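Local coordinates for protein ATP-dependent DNA helicase (Mycobacterium smegmatis, PDB 5V9X) that probably uses ATP hydrolysis to move 3'-to-5' along a single DNA strand and unwind RNA:DNA hybrids, at residues S259-V264 with Q425-P430; I294-S299 with V397-A402; E761-V766 with A840-M845. All coordinates share one frame; numbering follows the deposited sequence.

In the fold
Interactions 1 and 2 belong to one parallel sheet, that of the second RecA-like domain of the helicase, with centres about 10 Å apart. Strand 424-429 of interaction 1 runs beside strand 394-400 of interaction 2, probably bonded through Val427 O to Gln399 N and Phe429 O to Glu401 N, and Phe429 packs on Ile398. Along the chain, interaction 2 falls within the span that interaction 1 brackets. Neighbouring strands of one sheet thus carry both core packing and the end that meets the bound DNA. Interaction 3 comes later, in the region of the DEAD/H-associated family, and pairs two helices; its centre is about 38 Å from interaction 1 and about 35 Å from interaction 2.

Interaction 1 (S259-V264 with Q425-P430); sequences SVQVPV and QGVLFP
Ser259 and Val260 pair in parallel with Val427 and Leu428, the axes of the two short strands inclined at 37° and approaching to 4.6 Å. The backbone of Leu428 is used twice: its N donates to Ser259 O at 2.7 Å, and its O accepts from Gln261 N at 3.0 Å. On the face that carries Val427, the side chain of Gln261 extends with CG beside its own backbone N (chi1 -61°), which lays the amide across the valine. Gln261 CD comes to 3.5 Å from Val427 CG1, while Gln261 OE1 lies 3.6 Å from Phe429 CZ, the amide and ring planes standing 70° apart. Pro263 meets the same ring at its edge, where its CG approaches CE2 of Phe429. On the face of Val260 and Leu428, the ring of Pro430 takes over as the strands end: its CG is 3.8 Å from Val260 CG1 and 4.0 Å from Val262 CG2. Helix 433-448 covers this face, with Leu436 touching both Val260 and Pro430, whereas Leu286 of helix 276-288 packs on Gln261 and Phe429. Ser259 OG bonds to Gly656 O, toward the neighbouring strand 657-659. Parallel strands with helices packed on both faces are characteristic of the RecA-like fold, here the second such domain of a superfamily 2 helicase.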
loop_
_atom_site.group_PDB
_atom_site.type_symbol
_atom_site.label_atom_id
_atom_site.label_comp_id
_atom_site.label_asym_id
_atom_site.label_seq_id
_atom_site.Cartn_x
_atom_site.Cartn_y
_atom_site.Cartn_z
ATOM N N SER A 259 9.246 -18.462 -9.268
ATOM C CA SER A 259 8.900 -19.856 -9.037
ATOM C C SER A 259 7.724 -19.929 -8.075
ATOM O O SER A 259 7.654 -19.158 -7.113
ATOM C CB SER A 259 10.099 -20.627 -8.475
ATOM O OG SER A 259 9.710 -21.899 -7.992
ATOM N N VAL A 260 6.803 -20.853 -8.344
ATOM C CA VAL A 260 5.646 -21.103 -7.490
ATOM C C VAL A 260 5.742 -22.547 -7.020
ATOM O O VAL A 260 5.509 -23.478 -7.802
ATOM C CB VAL A 260 4.318 -20.847 -8.217
ATOM C CG1 VAL A 260 3.146 -21.206 -7.318
ATOM C CG2 VAL A 260 4.223 -19.398 -8.654
ATOM N N GLN A 261 6.080 -22.737 -5.749
ATOM C CA GLN A 261 6.331 -24.057 -5.188
ATOM C C GLN A 261 5.176 -24.473 -4.286
ATOM O O GLN A 261 4.749 -23.704 -3.416
ATOM C CB GLN A 261 7.653 -24.074 -4.414
ATOM C CG GLN A 261 8.864 -23.736 -5.280
ATOM C CD GLN A 261 10.182 -23.806 -4.525
ATOM O OE1 GLN A 261 10.232 -24.243 -3.375
ATOM N NE2 GLN A 261 11.259 -23.375 -5.175
ATOM N N VAL A 262 4.672 -25.686 -4.504
ATOM C CA VAL A 262 3.640 -26.292 -3.667
ATOM C C VAL A 262 4.188 -27.605 -3.117
ATOM O O VAL A 262 4.346 -28.576 -3.872
ATOM C CB VAL A 262 2.336 -26.513 -4.450
ATOM C CG1 VAL A 262 1.371 -27.365 -3.642
ATOM C CG2 VAL A 262 1.701 -25.179 -4.802
ATOM N N PRO A 263 4.492 -27.684 -1.818
ATOM C CA PRO A 263 5.206 -28.864 -1.302
ATOM C C PRO A 263 4.360 -30.127 -1.213
ATOM O O PRO A 263 4.933 -31.219 -1.115
ATOM C CB PRO A 263 5.669 -28.415 0.094
ATOM C CG PRO A 263 5.520 -26.915 0.104
ATOM C CD PRO A 263 4.373 -26.624 -0.805
ATOM N N VAL A 264 3.034 -30.026 -1.242
ATOM C CA VAL A 264 2.177 -31.192 -1.029
ATOM C C VAL A 264 1.601 -31.670 -2.358
ATOM O O VAL A 264 1.405 -30.861 -3.276
ATOM C CB VAL A 264 1.059 -30.882 -0.019
ATOM C CG1 VAL A 264 1.650 -30.508 1.328
ATOM C CG2 VAL A 264 0.176 -29.765 -0.530
ATOM N N GLN A 425 16.039 -13.664 -7.543
ATOM C CA GLN A 425 15.470 -14.994 -7.362
ATOM C C GLN A 425 14.281 -14.904 -6.410
ATOM O O GLN A 425 14.423 -14.426 -5.280
ATOM C CB GLN A 425 16.535 -15.947 -6.823
ATOM C CG GLN A 425 16.257 -17.417 -7.063
ATOM C CD GLN A 425 17.448 -18.285 -6.713
ATOM O OE1 GLN A 425 18.590 -17.818 -6.697
ATOM N NE2 GLN A 425 17.189 -19.555 -6.423
ATOM N N GLY A 426 13.116 -15.360 -6.864
ATOM C CA GLY A 426 11.911 -15.247 -6.062
ATOM C C GLY A 426 11.018 -16.469 -6.084
ATOM O O GLY A 426 10.647 -16.956 -7.155
ATOM N N VAL A 427 10.654 -16.968 -4.906
ATOM C CA VAL A 427 9.791 -18.135 -4.768
ATOM C C VAL A 427 8.512 -17.709 -4.057
ATOM O O VAL A 427 8.565 -17.001 -3.044
ATOM C CB VAL A 427 10.491 -19.272 -3.999
ATOM C CG1 VAL A 427 9.547 -20.447 -3.814
ATOM C CG2 VAL A 427 11.751 -19.708 -4.729
ATOM N N LEU A 428 7.371 -18.138 -4.589
ATOM C CA LEU A 428 6.066 -17.874 -3.996
ATOM C C LEU A 428 5.466 -19.180 -3.491
ATOM O O LEU A 428 5.445 -20.179 -4.217
ATOM C CB LEU A 428 5.120 -17.218 -5.006
ATOM C CG LEU A 428 5.077 -15.688 -5.087
ATOM C CD1 LEU A 428 6.353 -15.119 -5.692
ATOM C CD2 LEU A 428 3.858 -15.234 -5.875
ATOM N N PHE A 429 4.981 -19.167 -2.250
ATOM C CA PHE A 429 4.323 -20.327 -1.658
ATOM C C PHE A 429 2.837 -20.045 -1.496
ATOM O O PHE A 429 2.458 -19.235 -0.636
ATOM C CB PHE A 429 4.940 -20.673 -0.301
ATOM C CG PHE A 429 6.272 -21.361 -0.389
ATOM C CD1 PHE A 429 7.443 -20.626 -0.445
ATOM C CD2 PHE A 429 6.354 -22.744 -0.399
ATOM C CE1 PHE A 429 8.671 -21.258 -0.516
ATOM C CE2 PHE A 429 7.580 -23.381 -0.472
ATOM C CZ PHE A 429 8.740 -22.636 -0.530
ATOM N N PRO A 430 1.965 -20.665 -2.287
ATOM C CA PRO A 430 0.527 -20.543 -2.028
ATOM C C PRO A 430 0.156 -21.162 -0.689
ATOM O O PRO A 430 0.729 -22.169 -0.265
ATOM C CB PRO A 430 -0.111 -21.309 -3.192
ATOM C CG PRO A 430 0.928 -21.312 -4.262
ATOM C CD PRO A 430 2.243 -21.372 -3.548
#

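Interaction 2 (I294-S299 with V397-A402). With nucleotides of chain B.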
loop_
_atom_site.group_PDB
_atom_site.type_symbol
_atom_site.label_atom_id
_atom_site.label_comp_id
_atom_site.label_asym_id
_atom_site.label_seq_id
_atom_site.Cartn_x
_atom_site.Cartn_y
_atom_site.Cartn_z
ATOM N N ILE A 294 15.080 -13.169 2.384
ATOM C CA ILE A 294 13.991 -12.426 3.002
ATOM C C ILE A 294 12.704 -13.192 2.733
ATOM O O ILE A 294 12.331 -13.405 1.572
ATOM C CB ILE A 294 13.898 -10.988 2.471
ATOM C CG1 ILE A 294 15.219 -10.248 2.683
ATOM C CG2 ILE A 294 12.761 -10.246 3.155
ATOM C CD1 ILE A 294 15.228 -8.852 2.094
ATOM N N VAL A 295 12.039 -13.618 3.801
ATOM C CA VAL A 295 10.728 -14.249 3.715
ATOM C C VAL A 295 9.690 -13.193 4.068
ATOM O O VAL A 295 9.686 -12.667 5.187
ATOM C CB VAL A 295 10.629 -15.466 4.649
ATOM C CG1 VAL A 295 9.296 -16.177 4.460
ATOM C CG2 VAL A 295 11.787 -16.421 4.404
ATOM N N PHE A 296 8.822 -12.864 3.117
ATOM C CA PHE A 296 7.793 -11.856 3.328
ATOM C C PHE A 296 6.491 -12.520 3.755
ATOM O O PHE A 296 6.019 -13.457 3.103
ATOM C CB PHE A 296 7.566 -11.018 2.069
ATOM C CG PHE A 296 8.609 -9.958 1.844
ATOM C CD1 PHE A 296 8.636 -8.817 2.632
ATOM C CD2 PHE A 296 9.556 -10.095 0.840
ATOM C CE1 PHE A 296 9.594 -7.832 2.429
ATOM C CE2 PHE A 296 10.517 -9.116 0.630
ATOM C CZ PHE A 296 10.537 -7.983 1.427
ATOM N N ALA A 297 5.918 -12.028 4.851
ATOM C CA ALA A 297 4.613 -12.453 5.332
ATOM C C ALA A 297 3.664 -11.264 5.298
ATOM O O ALA A 297 4.069 -10.129 5.566
ATOM C CB ALA A 297 4.703 -13.021 6.751
ATOM N N ASN A 298 2.402 -11.525 4.968
ATOM C CA ASN A 298 1.419 -10.463 4.791
ATOM C C ASN A 298 0.800 -9.983 6.102
ATOM O O ASN A 298 -0.192 -9.249 6.064
ATOM C CB ASN A 298 0.317 -10.922 3.829
ATOM C CG ASN A 298 0.813 -11.067 2.401
ATOM O OD1 ASN A 298 1.875 -10.556 2.047
ATOM N ND2 ASN A 298 0.042 -11.760 1.572
ATOM N N SER A 299 1.351 -10.369 7.250
ATOM C CA SER A 299 0.892 -9.836 8.524
ATOM C C SER A 299 2.017 -9.971 9.538
ATOM O O SER A 299 2.962 -10.742 9.347
ATOM C CB SER A 299 -0.373 -10.545 9.021
ATOM O OG SER A 299 -0.079 -11.846 9.500
ATOM N N VAL A 397 14.436 -14.100 -2.266
ATOM C CA VAL A 397 13.246 -13.591 -1.596
ATOM C C VAL A 397 12.156 -14.644 -1.723
ATOM O O VAL A 397 11.894 -15.144 -2.823
ATOM C CB VAL A 397 12.773 -12.246 -2.182
ATOM C CG1 VAL A 397 11.379 -11.910 -1.670
ATOM C CG2 VAL A 397 13.748 -11.135 -1.825
ATOM N N ILE A 398 11.535 -14.989 -0.601
ATOM C CA ILE A 398 10.417 -15.921 -0.573
ATOM C C ILE A 398 9.167 -15.145 -0.190
ATOM O O ILE A 398 9.172 -14.390 0.791
ATOM C CB ILE A 398 10.670 -17.081 0.403
ATOM C CG1 ILE A 398 11.899 -17.884 -0.026
ATOM C CG2 ILE A 398 9.450 -17.976 0.481
ATOM C CD1 ILE A 398 12.234 -19.022 0.910
ATOM N N GLN A 399 8.101 -15.321 -0.966
ATOM C CA GLN A 399 6.825 -14.660 -0.725
ATOM C C GLN A 399 5.814 -15.716 -0.300
ATOM O O GLN A 399 5.458 -16.594 -1.092
ATOM C CB GLN A 399 6.349 -13.911 -1.968
ATOM C CG GLN A 399 4.952 -13.326 -1.842
ATOM C CD GLN A 399 4.856 -12.282 -0.750
ATOM O OE1 GLN A 399 5.755 -11.457 -0.589
ATOM N NE2 GLN A 399 3.767 -12.315 0.013
ATOM N N VAL A 400 5.362 -15.634 0.947
ATOM C CA VAL A 400 4.335 -16.531 1.466
ATOM C C VAL A 400 2.979 -15.902 1.182
ATOM O O VAL A 400 2.731 -14.755 1.568
ATOM C CB VAL A 400 4.531 -16.790 2.968
ATOM C CG1 VAL A 400 3.230 -17.245 3.611
ATOM C CG2 VAL A 400 5.613 -17.837 3.178
ATOM N N GLU A 401 2.112 -16.655 0.494
ATOM C CA GLU A 401 0.831 -16.184 -0.030
ATOM C C GLU A 401 1.053 -15.177 -1.154
ATOM O O GLU A 401 2.115 -14.551 -1.230
ATOM C CB GLU A 401 -0.038 -15.578 1.081
ATOM C CG GLU A 401 -1.485 -15.300 0.686
ATOM C CD GLU A 401 -2.331 -14.819 1.851
ATOM O OE1 GLU A 401 -1.798 -14.099 2.722
ATOM O OE2 GLU A 401 -3.529 -15.171 1.899
ATOM N N ALA A 402 0.076 -15.030 -2.041
ATOM C CA ALA A 402 0.186 -14.034 -3.095
ATOM C C ALA A 402 0.362 -12.647 -2.479
ATOM O O ALA A 402 -0.266 -12.337 -1.459
ATOM C CB ALA A 402 -1.049 -14.060 -3.997
ATOM P P DG B 6 -6.830 -9.534 9.430
ATOM O OP1 DG B 6 -6.525 -9.639 10.874
ATOM O OP2 DG B 6 -7.799 -8.523 8.951
ATOM O "O5'" DG B 6 -5.471 -9.298 8.643
ATOM C "C5'" DG B 6 -4.835 -8.059 8.705
ATOM C "C4'" DG B 6 -3.591 -8.085 7.853
ATOM O "O4'" DG B 6 -3.953 -8.328 6.476
ATOM C "C3'" DG B 6 -2.784 -6.795 7.874
ATOM O "O3'" DG B 6 -1.492 -7.068 8.370
ATOM C "C2'" DG B 6 -2.757 -6.331 6.408
ATOM C "C1'" DG B 6 -3.093 -7.604 5.641
ATOM N N9 DG B 6 -3.783 -7.379 4.364
ATOM C C8 DG B 6 -4.856 -8.091 3.877
ATOM N N7 DG B 6 -5.269 -7.680 2.711
ATOM C C5 DG B 6 -4.416 -6.629 2.395
ATOM C C6 DG B 6 -4.382 -5.796 1.250
ATOM O O6 DG B 6 -5.123 -5.824 0.256
ATOM N N1 DG B 6 -3.358 -4.852 1.329
ATOM C C2 DG B 6 -2.480 -4.730 2.381
ATOM N N2 DG B 6 -1.559 -3.761 2.278
ATOM N N3 DG B 6 -2.500 -5.504 3.458
ATOM C C4 DG B 6 -3.491 -6.430 3.401
ATOM P P DC B 7 -0.999 -6.408 9.746
ATOM O OP1 DC B 7 -0.494 -7.484 10.623
ATOM O OP2 DC B 7 -2.059 -5.499 10.229
ATOM O "O5'" DC B 7 0.241 -5.534 9.284
ATOM C "C5'" DC B 7 1.101 -6.042 8.280
ATOM C "C4'" DC B 7 1.684 -4.914 7.461
ATOM O "O4'" DC B 7 0.682 -4.387 6.577
ATOM C "C3'" DC B 7 2.158 -3.723 8.283
ATOM O "O3'" DC B 7 3.561 -3.793 8.451
ATOM C "C2'" DC B 7 1.747 -2.494 7.453
ATOM C "C1'" DC B 7 1.067 -3.089 6.221
ATOM N N1 DC B 7 -0.137 -2.330 5.798
ATOM C C2 DC B 7 -0.100 -1.577 4.621
ATOM O O2 DC B 7 0.937 -1.569 3.946
ATOM N N3 DC B 7 -1.204 -0.881 4.251
ATOM C C4 DC B 7 -2.299 -0.918 5.012
ATOM N N4 DC B 7 -3.364 -0.216 4.608
ATOM C C5 DC B 7 -2.352 -1.675 6.218
ATOM C C6 DC B 7 -1.260 -2.358 6.571
#
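The amide oxygen OE1 of Gln399 rests against CB of Phe296, the two side chains crossing at about a right angle, at the end of a parallel pairing in which Ile294, Val295 and Phe296 lie beside Val397, Ile398 and Gln399. Three backbone bonds hold the strands: Ile398 N to Ile294 O, Phe296 N to Ile398 O and Val400 N to Phe296 O. The ring of Phe296 receives Val397 CG1 at its edge, 3.6 Å from CD2, and Ile294 CG2 over one face, toward its rim.

Beyond the strands, Asn298 bridges to segment 397-402. Its CB, 4.0 Å from Glu401 OE1, starts the side chain in that direction, and CG stands beside the backbone N (chi1 -69°). At the tip, OD1 accepts from Gln399 NE2 at 3.3 Å, the donor tilted 35° from the carbonyl plane. ND2 gives two bonds: one to Ala402 O at 3.1 Å, close to the amide plane of Asn298, the other to Glu401 OE1 at 3.2 Å, met from above the carboxylate plane. Gln399, bent at its second torsion (63°), turns its amide back so that NE2 also donates to Glu401 O at 3.0 Å. Arg412 NH1 completes the network by bonding both Asn298 OD1 and Gln399 OE1.

On the DNA side, Asn298 O approaches C1' of DG6 of chain B, while the CA of Ser299 lies 3.4 Å from OP1 of DC7 of chain B. Ser299 OG caps the following helix through Leu302 N. With both ends of the Asn298 amide engaged, its rotation should be fixed, and the positive charge of Arg412 would probably polarise the two amide oxygens it binds. The polar cluster thus ties residues 298-299, which border the DNA backbone, to the end of strand 394-400.

Interaction 3 (E761-V766 with A840-M845)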
loop_
_atom_site.group_PDB
_atom_site.type_symbol
_atom_site.label_atom_id
_atom_site.label_comp_id
_atom_site.label_asym_id
_atom_site.label_seq_id
_atom_site.Cartn_x
_atom_site.Cartn_y
_atom_site.Cartn_z
ATOM N N GLU A 761 -28.601 1.661 -14.018
ATOM C CA GLU A 761 -29.211 1.440 -12.715
ATOM C C GLU A 761 -28.189 1.417 -11.583
ATOM O O GLU A 761 -28.556 1.669 -10.429
ATOM C CB GLU A 761 -29.982 0.114 -12.732
ATOM C CG GLU A 761 -31.241 0.066 -11.880
ATOM C CD GLU A 761 -31.967 -1.264 -12.008
ATOM O OE1 GLU A 761 -31.528 -2.107 -12.820
ATOM O OE2 GLU A 761 -32.973 -1.470 -11.297
ATOM N N ILE A 762 -26.923 1.142 -11.900
ATOM C CA ILE A 762 -25.929 0.822 -10.877
ATOM C C ILE A 762 -25.599 2.046 -10.032
ATOM O O ILE A 762 -25.840 2.063 -8.820
ATOM C CB ILE A 762 -24.661 0.238 -11.526
ATOM C CG1 ILE A 762 -24.914 -1.202 -11.972
ATOM C CG2 ILE A 762 -23.492 0.306 -10.563
ATOM C CD1 ILE A 762 -25.123 -2.167 -10.830
ATOM N N GLU A 763 -25.034 3.080 -10.658
ATOM C CA GLU A 763 -24.492 4.207 -9.901
ATOM C C GLU A 763 -25.510 4.886 -8.986
ATOM O O GLU A 763 -25.130 5.251 -7.859
ATOM C CB GLU A 763 -23.859 5.217 -10.867
ATOM C CG GLU A 763 -23.294 6.453 -10.190
ATOM C CD GLU A 763 -22.145 7.071 -10.963
ATOM O OE1 GLU A 763 -21.514 6.351 -11.765
ATOM O OE2 GLU A 763 -21.872 8.275 -10.768
ATOM N N PRO A 764 -26.777 5.082 -9.371
ATOM C CA PRO A 764 -27.728 5.650 -8.399
ATOM C C PRO A 764 -27.973 4.746 -7.204
ATOM O O PRO A 764 -28.026 5.235 -6.069
ATOM C CB PRO A 764 -29.002 5.848 -9.232
ATOM C CG PRO A 764 -28.535 5.914 -10.635
ATOM C CD PRO A 764 -27.379 4.973 -10.711
ATOM N N ILE A 765 -28.125 3.439 -7.433
ATOM C CA ILE A 765 -28.371 2.503 -6.336
ATOM C C ILE A 765 -27.235 2.557 -5.322
ATOM O O ILE A 765 -27.463 2.696 -4.113
ATOM C CB ILE A 765 -28.566 1.077 -6.883
ATOM C CG1 ILE A 765 -29.914 0.946 -7.592
ATOM C CG2 ILE A 765 -28.437 0.050 -5.767
ATOM C CD1 ILE A 765 -30.091 -0.375 -8.312
ATOM N N VAL A 766 -25.994 2.445 -5.801
ATOM C CA VAL A 766 -24.840 2.452 -4.906
ATOM C C VAL A 766 -24.793 3.746 -4.103
ATOM O O VAL A 766 -24.425 3.748 -2.921
ATOM C CB VAL A 766 -23.544 2.228 -5.709
ATOM C CG1 VAL A 766 -22.324 2.435 -4.830
ATOM C CG2 VAL A 766 -23.530 0.830 -6.306
ATOM N N ALA A 840 -15.998 0.264 -13.228
ATOM C CA ALA A 840 -15.808 -1.144 -13.559
ATOM C C ALA A 840 -17.100 -1.932 -13.379
ATOM O O ALA A 840 -17.426 -2.796 -14.202
ATOM C CB ALA A 840 -14.691 -1.745 -12.710
ATOM N N LEU A 841 -17.848 -1.653 -12.309
ATOM C CA LEU A 841 -19.126 -2.326 -12.113
ATOM C C LEU A 841 -20.112 -1.981 -13.219
ATOM O O LEU A 841 -20.922 -2.827 -13.616
ATOM C CB LEU A 841 -19.710 -1.962 -10.748
ATOM C CG LEU A 841 -21.045 -2.617 -10.377
ATOM C CD1 LEU A 841 -20.931 -4.133 -10.413
ATOM C CD2 LEU A 841 -21.520 -2.153 -9.008
ATOM N N ILE A 842 -20.051 -0.754 -13.739
ATOM C CA ILE A 842 -20.987 -0.340 -14.780
ATOM C C ILE A 842 -20.701 -1.076 -16.083
ATOM O O ILE A 842 -21.603 -1.662 -16.693
ATOM C CB ILE A 842 -20.941 1.186 -14.965
ATOM C CG1 ILE A 842 -21.649 1.878 -13.798
ATOM C CG2 ILE A 842 -21.566 1.584 -16.290
ATOM C CD1 ILE A 842 -21.398 3.366 -13.724
ATOM N N GLU A 843 -19.442 -1.063 -16.533
ATOM C CA GLU A 843 -19.115 -1.750 -17.778
ATOM C C GLU A 843 -19.351 -3.250 -17.666
ATOM O O GLU A 843 -19.729 -3.891 -18.654
ATOM C CB GLU A 843 -17.669 -1.471 -18.193
ATOM C CG GLU A 843 -17.353 -1.969 -19.602
ATOM C CD GLU A 843 -15.962 -1.594 -20.077
ATOM O OE1 GLU A 843 -15.176 -1.054 -19.268
ATOM O OE2 GLU A 843 -15.657 -1.838 -21.265
ATOM N N LEU A 844 -19.141 -3.826 -16.479
ATOM C CA LEU A 844 -19.472 -5.233 -16.276
ATOM C C LEU A 844 -20.953 -5.491 -16.526
ATOM O O LEU A 844 -21.321 -6.501 -17.137
ATOM C CB LEU A 844 -19.080 -5.671 -14.865
ATOM C CG LEU A 844 -17.800 -6.498 -14.706
ATOM C CD1 LEU A 844 -16.577 -5.738 -15.199
ATOM C CD2 LEU A 844 -17.617 -6.927 -13.258
ATOM N N MET A 845 -21.820 -4.582 -16.069
ATOM C CA MET A 845 -23.245 -4.712 -16.355
ATOM C C MET A 845 -23.544 -4.406 -17.816
ATOM O O MET A 845 -24.431 -5.023 -18.418
ATOM C CB MET A 845 -24.052 -3.796 -15.437
ATOM C CG MET A 845 -23.977 -4.187 -13.976
ATOM S SD MET A 845 -24.614 -5.852 -13.698
ATOM C CE MET A 845 -23.956 -6.193 -12.070
#
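Ile762 enters between Leu841, Ile842 and Met845, one isoleucine meeting three side chains of the facing helix. Its CG2, anti to the backbone N, comes to 3.5 Å from Leu841 CD2 and 4.0 Å from Ile842 CG1. The CG of Leu841 is likewise anti to its backbone N, with CD2 against Ile762 CG2. The CG1 of Ile762, turned beside the backbone N (chi1 -75°), instead reaches Met845, whose CG lies 3.7 Å away. The second torsion of Ile762 (-67°) turns CD1 so that it touches both Met845 CG, at 3.9 Å, and Leu841 CD2.

The first torsion of Met845 sets CG beside its backbone N and against Ile762; the bend at the second then carries SD onward. The side chains of Leu841 and Met845 each cross that of Ile762 at about a right angle. Ile842, besides packing CG1 on Ile762, sends CD1 on to Glu763 OE1, at 3.6 Å, at the exposed edge of the contact. One turn on from Ile762, Val766 CG2 makes a looser approach to Leu841 CD2, at 4.5 Å.

No hydrogen bond joins the two short segments, whose axes run at 141° and come no nearer than 9.6 Å. Helix 707-725 adds to the same apolar cluster: Val709 touches Leu841 and Leu713 touches Met845. This is apolar packing between obliquely antiparallel helices, 759-769 and 838-849, in the C-terminal part that matches the DEAD/H-associated family.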